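Local atomic coordinates of malonyl-CoA decarboxylase (Rhodopseudomonas palustris, PDB entry 4KSA), a protein that probably decarboxylates malonyl-CoA, yielding acetyl-CoA and carbon dioxide. Residues Val232-Thr237 / Thr261-Tyr266; Phe302-Pro307 / Val412-Ala417; Leu175-Trp180 / Asp213-Gly218. One frame throughout, in Å; residues are numbered along the deposited sequence.

Contact 1: residues Val232-Thr237 / Thr261-Tyr266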
loop_
_atom_site.group_PDB
_atom_site.type_symbol
_atom_site.label_atom_id
_atom_site.label_comp_id
_atom_site.label_asym_id
_atom_site.label_seq_id
_atom_site.Cartn_x
_atom_site.Cartn_y
_atom_site.Cartn_z
ATOM N N VAL A 232 18.480 -11.452 10.648
ATOM C CA VAL A 232 19.158 -12.598 10.048
ATOM C C VAL A 232 20.095 -12.232 8.891
ATOM O O VAL A 232 19.664 -11.699 7.882
ATOM C CB VAL A 232 18.123 -13.611 9.534
ATOM C CG1 VAL A 232 18.810 -14.861 9.029
ATOM C CG2 VAL A 232 17.170 -13.961 10.635
ATOM N N GLU A 233 21.379 -12.530 9.039
ATOM C CA GLU A 233 22.362 -12.230 7.996
ATOM C C GLU A 233 22.710 -13.475 7.170
ATOM O O GLU A 233 22.974 -14.545 7.711
ATOM C CB GLU A 233 23.612 -11.633 8.624
ATOM C CG GLU A 233 23.313 -10.352 9.356
ATOM C CD GLU A 233 24.547 -9.692 9.895
ATOM O OE1 GLU A 233 25.396 -9.302 9.069
ATOM O OE2 GLU A 233 24.670 -9.568 11.136
ATOM N N VAL A 234 22.700 -13.325 5.852
ATOM C CA VAL A 234 22.974 -14.442 4.950
ATOM C C VAL A 234 24.048 -14.128 3.911
ATOM O O VAL A 234 24.257 -12.973 3.541
ATOM C CB VAL A 234 21.691 -14.859 4.194
ATOM C CG1 VAL A 234 21.978 -16.028 3.292
ATOM C CG2 VAL A 234 20.602 -15.220 5.182
ATOM N N ALA A 235 24.732 -15.173 3.448
ATOM C CA ALA A 235 25.767 -15.047 2.418
ATOM C C ALA A 235 25.429 -15.978 1.250
ATOM O O ALA A 235 25.138 -17.154 1.460
ATOM C CB ALA A 235 27.131 -15.405 2.994
ATOM N N LEU A 236 25.433 -15.436 0.033
ATOM C CA LEU A 236 25.158 -16.231 -1.163
ATOM C C LEU A 236 26.459 -16.872 -1.641
ATOM O O LEU A 236 27.446 -16.174 -1.907
ATOM C CB LEU A 236 24.578 -15.355 -2.271
ATOM C CG LEU A 236 23.113 -14.927 -2.157
ATOM C CD1 LEU A 236 22.419 -15.730 -1.059
ATOM C CD2 LEU A 236 23.048 -13.421 -1.895
ATOM N N THR A 237 26.462 -18.199 -1.750
ATOM C CA THR A 237 27.676 -18.906 -2.154
ATOM C C THR A 237 27.465 -20.154 -3.018
ATOM O O THR A 237 26.337 -20.510 -3.384
ATOM C CB THR A 237 28.479 -19.355 -0.924
ATOM O OG1 THR A 237 27.775 -20.423 -0.272
ATOM C CG2 THR A 237 28.666 -18.193 0.054
ATOM N N THR A 261 24.510 -20.939 -5.384
ATOM C CA THR A 261 23.690 -22.140 -5.264
ATOM C C THR A 261 23.357 -22.399 -3.811
ATOM O O THR A 261 22.382 -23.093 -3.494
ATOM C CB THR A 261 24.431 -23.372 -5.733
ATOM O OG1 THR A 261 25.714 -23.407 -5.090
ATOM C CG2 THR A 261 24.581 -23.361 -7.245
ATOM N N THR A 262 24.194 -21.856 -2.933
ATOM C CA THR A 262 24.028 -22.029 -1.493
ATOM C C THR A 262 23.696 -20.735 -0.759
ATOM O O THR A 262 24.225 -19.655 -1.063
ATOM C CB THR A 262 25.309 -22.591 -0.839
ATOM O OG1 THR A 262 25.927 -23.524 -1.727
ATOM C CG2 THR A 262 24.977 -23.308 0.454
ATOM N N ALA A 263 22.815 -20.870 0.220
ATOM C CA ALA A 263 22.425 -19.756 1.060
ATOM C C ALA A 263 22.985 -20.096 2.439
ATOM O O ALA A 263 22.619 -21.121 3.025
ATOM C CB ALA A 263 20.906 -19.645 1.112
ATOM N N VAL A 264 23.888 -19.268 2.953
ATOM C CA VAL A 264 24.428 -19.566 4.260
ATOM C C VAL A 264 24.196 -18.529 5.391
ATOM O O VAL A 264 24.727 -17.410 5.400
ATOM C CB VAL A 264 25.918 -19.928 4.150
ATOM C CG1 VAL A 264 26.644 -18.910 3.321
ATOM C CG2 VAL A 264 26.528 -20.026 5.538
ATOM N N PHE A 265 23.367 -18.936 6.344
ATOM C CA PHE A 265 23.040 -18.124 7.497
ATOM C C PHE A 265 24.298 -18.077 8.325
ATOM O O PHE A 265 24.842 -19.117 8.673
ATOM C CB PHE A 265 21.921 -18.802 8.273
ATOM C CG PHE A 265 20.681 -18.965 7.474
ATOM C CD1 PHE A 265 19.852 -17.877 7.241
ATOM C CD2 PHE A 265 20.392 -20.171 6.859
ATOM C CE1 PHE A 265 18.765 -17.983 6.402
ATOM C CE2 PHE A 265 19.298 -20.288 6.010
ATOM C CZ PHE A 265 18.485 -19.191 5.780
ATOM N N TYR A 266 24.781 -16.890 8.643
ATOM C CA TYR A 266 25.994 -16.842 9.425
ATOM C C TYR A 266 25.872 -15.918 10.613
ATOM O O TYR A 266 26.838 -15.700 11.350
ATOM C CB TYR A 266 27.183 -16.463 8.529
ATOM C CG TYR A 266 27.164 -15.067 7.997
ATOM C CD1 TYR A 266 27.715 -14.017 8.736
ATOM C CD2 TYR A 266 26.603 -14.783 6.748
ATOM C CE1 TYR A 266 27.715 -12.710 8.242
ATOM C CE2 TYR A 266 26.594 -13.474 6.244
ATOM C CZ TYR A 266 27.155 -12.447 6.999
ATOM O OH TYR A 266 27.158 -11.166 6.512
#

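Contact 2: residues Phe302-Pro307 / Val412-Ala417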
loop_
_atom_site.group_PDB
_atom_site.type_symbol
_atom_site.label_atom_id
_atom_site.label_comp_id
_atom_site.label_asym_id
_atom_site.label_seq_id
_atom_site.Cartn_x
_atom_site.Cartn_y
_atom_site.Cartn_z
ATOM N N PHE A 302 20.369 -25.028 1.773
ATOM C CA PHE A 302 20.183 -24.052 2.836
ATOM C C PHE A 302 20.866 -24.539 4.108
ATOM O O PHE A 302 20.372 -25.423 4.814
ATOM C CB PHE A 302 18.691 -23.802 3.031
ATOM C CG PHE A 302 18.035 -23.226 1.814
ATOM C CD1 PHE A 302 17.320 -24.039 0.939
ATOM C CD2 PHE A 302 18.198 -21.878 1.498
ATOM C CE1 PHE A 302 16.777 -23.521 -0.237
ATOM C CE2 PHE A 302 17.657 -21.349 0.321
ATOM C CZ PHE A 302 16.946 -22.175 -0.547
ATOM N N VAL A 303 22.013 -23.931 4.385
ATOM C CA VAL A 303 22.847 -24.317 5.516
ATOM C C VAL A 303 23.341 -23.131 6.337
ATOM O O VAL A 303 23.425 -22.018 5.831
ATOM C CB VAL A 303 24.095 -25.055 4.995
ATOM C CG1 VAL A 303 25.030 -24.056 4.286
ATOM C CG2 VAL A 303 24.805 -25.737 6.134
ATOM N N THR A 304 23.699 -23.367 7.595
ATOM C CA THR A 304 24.212 -22.279 8.430
ATOM C C THR A 304 25.695 -22.482 8.726
ATOM O O THR A 304 26.286 -23.463 8.302
ATOM C CB THR A 304 23.483 -22.198 9.784
ATOM O OG1 THR A 304 23.950 -23.248 10.637
ATOM C CG2 THR A 304 21.986 -22.356 9.593
ATOM N N LEU A 305 26.287 -21.532 9.433
ATOM C CA LEU A 305 27.683 -21.614 9.859
ATOM C C LEU A 305 27.611 -21.007 11.251
ATOM O O LEU A 305 28.044 -19.877 11.497
ATOM C CB LEU A 305 28.623 -20.787 8.980
ATOM C CG LEU A 305 30.054 -21.340 8.865
ATOM C CD1 LEU A 305 31.018 -20.212 8.549
ATOM C CD2 LEU A 305 30.478 -22.009 10.163
ATOM N N SER A 306 27.030 -21.785 12.150
ATOM C CA SER A 306 26.800 -21.386 13.522
ATOM C C SER A 306 27.962 -21.506 14.501
ATOM O O SER A 306 28.988 -22.124 14.219
ATOM C CB SER A 306 25.627 -22.200 14.067
ATOM O OG SER A 306 24.572 -22.270 13.115
ATOM N N PRO A 307 27.827 -20.849 15.656
ATOM C CA PRO A 307 28.837 -20.883 16.711
ATOM C C PRO A 307 28.338 -21.923 17.707
ATOM O O PRO A 307 27.221 -22.427 17.567
ATOM C CB PRO A 307 28.800 -19.468 17.273
ATOM C CG PRO A 307 27.384 -19.118 17.149
ATOM C CD PRO A 307 27.031 -19.615 15.760
ATOM N N VAL A 412 29.834 -25.078 13.469
ATOM C CA VAL A 412 29.069 -26.137 12.838
ATOM C C VAL A 412 28.152 -25.590 11.764
ATOM O O VAL A 412 28.005 -24.382 11.602
ATOM C CB VAL A 412 28.194 -26.891 13.834
ATOM C CG1 VAL A 412 29.049 -27.542 14.899
ATOM C CG2 VAL A 412 27.188 -25.947 14.434
ATOM N N ASN A 413 27.556 -26.502 11.009
ATOM C CA ASN A 413 26.622 -26.137 9.970
ATOM C C ASN A 413 25.376 -26.910 10.325
ATOM O O ASN A 413 25.454 -28.089 10.675
ATOM C CB ASN A 413 27.074 -26.598 8.580
ATOM C CG ASN A 413 28.491 -26.187 8.237
ATOM O OD1 ASN A 413 29.413 -26.993 8.317
ATOM N ND2 ASN A 413 28.673 -24.943 7.838
ATOM N N TYR A 414 24.231 -26.243 10.289
ATOM C CA TYR A 414 22.977 -26.934 10.537
ATOM C C TYR A 414 22.435 -26.953 9.114
ATOM O O TYR A 414 22.703 -26.038 8.336
ATOM C CB TYR A 414 22.085 -26.147 11.502
ATOM C CG TYR A 414 22.556 -26.187 12.947
ATOM C CD1 TYR A 414 22.134 -27.195 13.815
ATOM C CD2 TYR A 414 23.421 -25.204 13.450
ATOM C CE1 TYR A 414 22.551 -27.229 15.159
ATOM C CE2 TYR A 414 23.854 -25.228 14.789
ATOM C CZ TYR A 414 23.411 -26.242 15.634
ATOM O OH TYR A 414 23.828 -26.260 16.946
ATOM N N LEU A 415 21.722 -28.008 8.751
ATOM C CA LEU A 415 21.220 -28.133 7.394
ATOM C C LEU A 415 19.711 -27.959 7.359
ATOM O O LEU A 415 18.966 -28.703 8.009
ATOM C CB LEU A 415 21.640 -29.503 6.829
ATOM C CG LEU A 415 21.497 -29.875 5.347
ATOM C CD1 LEU A 415 20.038 -30.157 5.025
ATOM C CD2 LEU A 415 22.072 -28.768 4.478
ATOM N N TYR A 416 19.272 -26.948 6.615
ATOM C CA TYR A 416 17.846 -26.680 6.486
ATOM C C TYR A 416 17.381 -27.226 5.157
ATOM O O TYR A 416 17.844 -26.802 4.094
ATOM C CB TYR A 416 17.541 -25.176 6.563
ATOM C CG TYR A 416 17.536 -24.604 7.966
ATOM C CD1 TYR A 416 18.675 -24.000 8.499
ATOM C CD2 TYR A 416 16.396 -24.684 8.775
ATOM C CE1 TYR A 416 18.684 -23.491 9.807
ATOM C CE2 TYR A 416 16.396 -24.178 10.090
ATOM C CZ TYR A 416 17.549 -23.588 10.592
ATOM O OH TYR A 416 17.591 -23.124 11.877
ATOM N N ALA A 417 16.481 -28.195 5.231
ATOM C CA ALA A 417 15.927 -28.821 4.042
ATOM C C ALA A 417 14.448 -28.516 4.061
ATOM O O ALA A 417 13.696 -29.071 4.870
ATOM C CB ALA A 417 16.149 -30.321 4.080
HETATM O O HOH W 1 25.764 -24.598 17.875
#

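Contact 3: residues Leu175-Trp180 / Asp213-Gly218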
loop_
_atom_site.group_PDB
_atom_site.type_symbol
_atom_site.label_atom_id
_atom_site.label_comp_id
_atom_site.label_asym_id
_atom_site.label_seq_id
_atom_site.Cartn_x
_atom_site.Cartn_y
_atom_site.Cartn_z
ATOM N N LEU A 175 8.270 -10.809 7.985
ATOM C CA LEU A 175 9.649 -10.823 7.533
ATOM C C LEU A 175 9.845 -9.768 6.451
ATOM O O LEU A 175 9.008 -9.591 5.580
ATOM C CB LEU A 175 9.993 -12.200 6.994
ATOM C CG LEU A 175 11.347 -12.315 6.285
ATOM C CD1 LEU A 175 12.495 -12.206 7.291
ATOM C CD2 LEU A 175 11.401 -13.640 5.548
ATOM N N GLN A 176 10.949 -9.051 6.520
ATOM C CA GLN A 176 11.229 -8.022 5.540
ATOM C C GLN A 176 12.695 -8.089 5.165
ATOM O O GLN A 176 13.547 -8.336 6.018
ATOM C CB GLN A 176 10.907 -6.624 6.097
ATOM C CG GLN A 176 9.476 -6.204 5.883
ATOM C CD GLN A 176 9.110 -6.236 4.418
ATOM O OE1 GLN A 176 9.696 -5.509 3.609
ATOM N NE2 GLN A 176 8.154 -7.095 4.056
ATOM N N ARG A 177 13.003 -7.886 3.891
ATOM C CA ARG A 177 14.389 -7.905 3.516
ATOM C C ARG A 177 14.887 -6.546 3.931
ATOM O O ARG A 177 14.138 -5.574 3.880
ATOM C CB ARG A 177 14.570 -8.081 2.016
ATOM C CG ARG A 177 15.992 -7.824 1.597
ATOM C CD ARG A 177 16.265 -8.174 0.162
ATOM N NE ARG A 177 17.553 -7.603 -0.216
ATOM C CZ ARG A 177 18.116 -7.728 -1.411
ATOM N NH1 ARG A 177 17.500 -8.419 -2.369
ATOM N NH2 ARG A 177 19.292 -7.149 -1.645
ATOM N N ILE A 178 16.136 -6.481 4.364
ATOM C CA ILE A 178 16.712 -5.224 4.785
ATOM C C ILE A 178 17.829 -4.866 3.820
ATOM O O ILE A 178 18.794 -5.619 3.640
ATOM C CB ILE A 178 17.244 -5.332 6.227
ATOM C CG1 ILE A 178 16.063 -5.596 7.166
ATOM C CG2 ILE A 178 18.027 -4.093 6.600
ATOM C CD1 ILE A 178 16.427 -5.670 8.607
ATOM N N ASP A 179 17.682 -3.721 3.176
ATOM C CA ASP A 179 18.666 -3.279 2.222
ATOM C C ASP A 179 18.640 -1.762 2.140
ATOM O O ASP A 179 18.048 -1.102 2.997
ATOM C CB ASP A 179 18.394 -3.900 0.847
ATOM C CG ASP A 179 16.997 -3.610 0.338
ATOM O OD1 ASP A 179 16.628 -2.420 0.299
ATOM O OD2 ASP A 179 16.266 -4.563 -0.022
ATOM N N TRP A 180 19.286 -1.231 1.109
ATOM C CA TRP A 180 19.393 0.200 0.886
ATOM C C TRP A 180 18.046 0.866 0.574
ATOM O O TRP A 180 17.926 2.103 0.636
ATOM C CB TRP A 180 20.398 0.483 -0.245
ATOM C CG TRP A 180 21.014 1.842 -0.157
ATOM C CD1 TRP A 180 21.055 2.795 -1.133
ATOM C CD2 TRP A 180 21.656 2.413 0.990
ATOM N NE1 TRP A 180 21.681 3.930 -0.664
ATOM C CE2 TRP A 180 22.061 3.721 0.636
ATOM C CE3 TRP A 180 21.928 1.945 2.282
ATOM C CZ2 TRP A 180 22.722 4.568 1.528
ATOM C CZ3 TRP A 180 22.585 2.786 3.170
ATOM C CH2 TRP A 180 22.977 4.085 2.788
ATOM N N ASP A 213 26.091 -10.743 -3.008
ATOM C CA ASP A 213 26.148 -12.084 -2.444
ATOM C C ASP A 213 25.869 -12.053 -0.938
ATOM O O ASP A 213 26.119 -13.023 -0.217
ATOM C CB ASP A 213 27.502 -12.744 -2.761
ATOM C CG ASP A 213 28.662 -12.132 -1.994
ATOM O OD1 ASP A 213 28.651 -10.902 -1.768
ATOM O OD2 ASP A 213 29.598 -12.891 -1.637
ATOM N N ARG A 214 25.334 -10.922 -0.478
ATOM C CA ARG A 214 24.967 -10.716 0.925
ATOM C C ARG A 214 23.498 -10.295 0.981
ATOM O O ARG A 214 23.038 -9.551 0.125
ATOM C CB ARG A 214 25.846 -9.636 1.557
ATOM C CG ARG A 214 27.296 -10.042 1.746
ATOM C CD ARG A 214 27.478 -10.962 2.950
ATOM N NE ARG A 214 28.782 -11.629 2.945
ATOM C CZ ARG A 214 29.094 -12.649 2.148
ATOM N NH1 ARG A 214 30.298 -13.194 2.203
ATOM N NH2 ARG A 214 28.196 -13.138 1.304
ATOM N N ARG A 215 22.769 -10.790 1.980
ATOM C CA ARG A 215 21.351 -10.479 2.160
ATOM C C ARG A 215 20.947 -10.655 3.608
ATOM O O ARG A 215 21.118 -11.737 4.152
ATOM C CB ARG A 215 20.475 -11.431 1.348
ATOM C CG ARG A 215 20.620 -11.322 -0.130
ATOM C CD ARG A 215 19.354 -10.788 -0.757
ATOM N NE ARG A 215 19.346 -11.014 -2.198
ATOM C CZ ARG A 215 20.340 -10.667 -3.014
ATOM N NH1 ARG A 215 21.427 -10.074 -2.530
ATOM N NH2 ARG A 215 20.253 -10.924 -4.316
ATOM N N CYS A 216 20.410 -9.620 4.243
ATOM C CA CYS A 216 19.952 -9.779 5.623
ATOM C C CYS A 216 18.472 -9.493 5.712
ATOM O O CYS A 216 17.929 -8.678 4.965
ATOM C CB CYS A 216 20.717 -8.883 6.581
ATOM S SG CYS A 216 21.158 -7.351 5.848
ATOM N N TYR A 217 17.820 -10.189 6.624
ATOM C CA TYR A 217 16.398 -10.055 6.806
ATOM C C TYR A 217 16.048 -9.598 8.212
ATOM O O TYR A 217 16.890 -9.606 9.126
ATOM C CB TYR A 217 15.746 -11.389 6.493
ATOM C CG TYR A 217 16.030 -11.820 5.077
ATOM C CD1 TYR A 217 15.226 -11.382 4.025
ATOM C CD2 TYR A 217 17.158 -12.586 4.768
ATOM C CE1 TYR A 217 15.536 -11.688 2.704
ATOM C CE2 TYR A 217 17.476 -12.894 3.438
ATOM C CZ TYR A 217 16.661 -12.437 2.414
ATOM O OH TYR A 217 16.971 -12.690 1.095
ATOM N N GLY A 218 14.801 -9.172 8.373
ATOM C CA GLY A 218 14.352 -8.722 9.666
ATOM C C GLY A 218 12.951 -9.205 9.933
ATOM O O GLY A 218 12.172 -9.412 9.002
HETATM O O HOH W 2 19.522 -7.523 1.796
#

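Contact 1: residues Val232-Thr237 / Thr261-Tyr266
A classic beta bulge, Thr261 and Thr262 opposite Thr237, terminates the antiparallel pairing of strands 230-237 and 262-270. Thr237 O is gripped twice, by Thr261 N at 2.7 Å and by Thr262 N at 2.6 Å, the two donors coming from opposite faces of its carbonyl plane. Thr237 N returns a nearly straight bond to Thr262 O (175°). Farther along the ladder Ala235 and Val264 form a hydrogen-bonded pair, and Tyr266 N reaches Glu233 O at 3.1 Å. On one face of the sheet Val234 and Phe265 lie side by side, CG2 of the valine 3.4 Å from CD1 of the ring, while Val232 CG1 meets the ring edge. On the other, Tyr266 has CG between its backbone N and carbonyl carbon (chi1 68°), which swings the ring back across the neighbouring strand. There Glu233 CB covers one ring face, 4.3 Å from the Tyr266 centroid, in a CH-pi contact, and Ala235 CB touches Tyr266 CE2. The polar ends are held from outside, the Glu233 carboxylate by Arg208 and the Tyr266 hydroxyl by His197. Strand 214-220 flanks 230-237, strand 301-304 flanks 262-270, and helix 284-295 packs on Val234 and Phe265.

Contact 2: residues Phe302-Pro307 / Val412-Ala417
Thr304 OG1 is held by two groups: it accepts the backbone N-H of Tyr414 at 3.0 Å and shares a hydrogen bond of 2.7 Å with Ser306 OG. Its chi1 of 76° puts the hydroxyl between the backbone N and the carbonyl carbon, facing strand 411-416 and lying in plane at the edge of the Tyr414 ring. The hydroxyl thus takes a strand N-H that a backbone carbonyl would normally receive, while Thr304 O, in whose carbonyl plane the donor lies, takes Asn413 ND2 (2.8 Å). That amide is also held by Asn394 at OD1 and Pro241 O at ND2. Thr304 CG2 meets the edge of the Tyr416 ring, 3.5 Å from CE1. With a valine in place of Thr304, Tyr414 N would probably be left without its acceptor and Ser306 OG would be freer to turn. Backbone bonds continue on both sides, from Tyr416 N to Phe302 O and from Val412 N to Ser306 O (3.2 Å). A water bridges Pro307 O and Tyr414 OH, while His383 of helix 378-385 stacks on the Tyr414 ring. A side-chain hydroxyl thus replaces a carbonyl in an antiparallel strand pair, in a sheet consistent with the family's acetyltransferase-like fold.

Contact 3: residues Leu175-Trp180 / Asp213-Gly218
Backbone bonds pair Gln176 with Gly218 in both directions, Gln176 N to Gly218 O and Gly218 N to Gln176 O, each 2.8 Å long, as in an antiparallel hydrogen-bonded pair. Ile178 N adds a further bond to Cys216 O at 2.9 Å. Apolar contacts lie on both faces. Leu175 CD1 reaches Tyr217 CB at 3.4 Å, and the Tyr217 ring passes obliquely beside CA and CB of Arg177; on the other face Ile178 CD1 rests 3.8 Å from Gly218 CA, where the glycine presents no side chain. The charged groups stack. Arg177 is extended, with CG anti to the backbone N (chi1 169°), and this carries its guanidinium flat onto that of Arg215, the planes 10° apart and the centres 4.0 Å from each other. Arg215 CD sits over the middle of the Arg177 guanidinium. Both arginines gather at Glu295 of helix 284-295, which forms a salt bridge with Arg215 and a long, weak ion pair with Arg177; its carboxylate probably balances the charge of the stacked pair. Water ties the end of the pairing together, accepting from Arg177 NE at 2.8 Å and donating to Ile178 O. Across Tyr217 the same helix packs against the sheet through Val288 and Ile292. This is an antiparallel pair at the border of a mixed sheet, strand 174-178 being outermost within the chain, with a helix laid on one face as in alpha/beta folds.

In the fold
After the helices of the N-terminal part, contact 3 comes first, closing a loop of 32 residues that carries helices 184-193 and 202-209. A short connection leads from strand 214-220 to 230-237, its neighbour in the sheet, and contact 1 then closes a loop of 23 residues around helix 244-248. Contact 2 shuts the longest loop, 104 residues, about half of them helical, including strand 389-394. The three loops follow in series; none nests or crosses. All belong to one mixed sheet: contact 1 adjoins contact 3 through Leu236 N and Asp213 O, and contact 2 through Phe265 and residues Val303 and Leu305, with helix 284-295 making the parallel crossover. Contacts 2 and 3 remain about 9 Å apart at their nearest atoms.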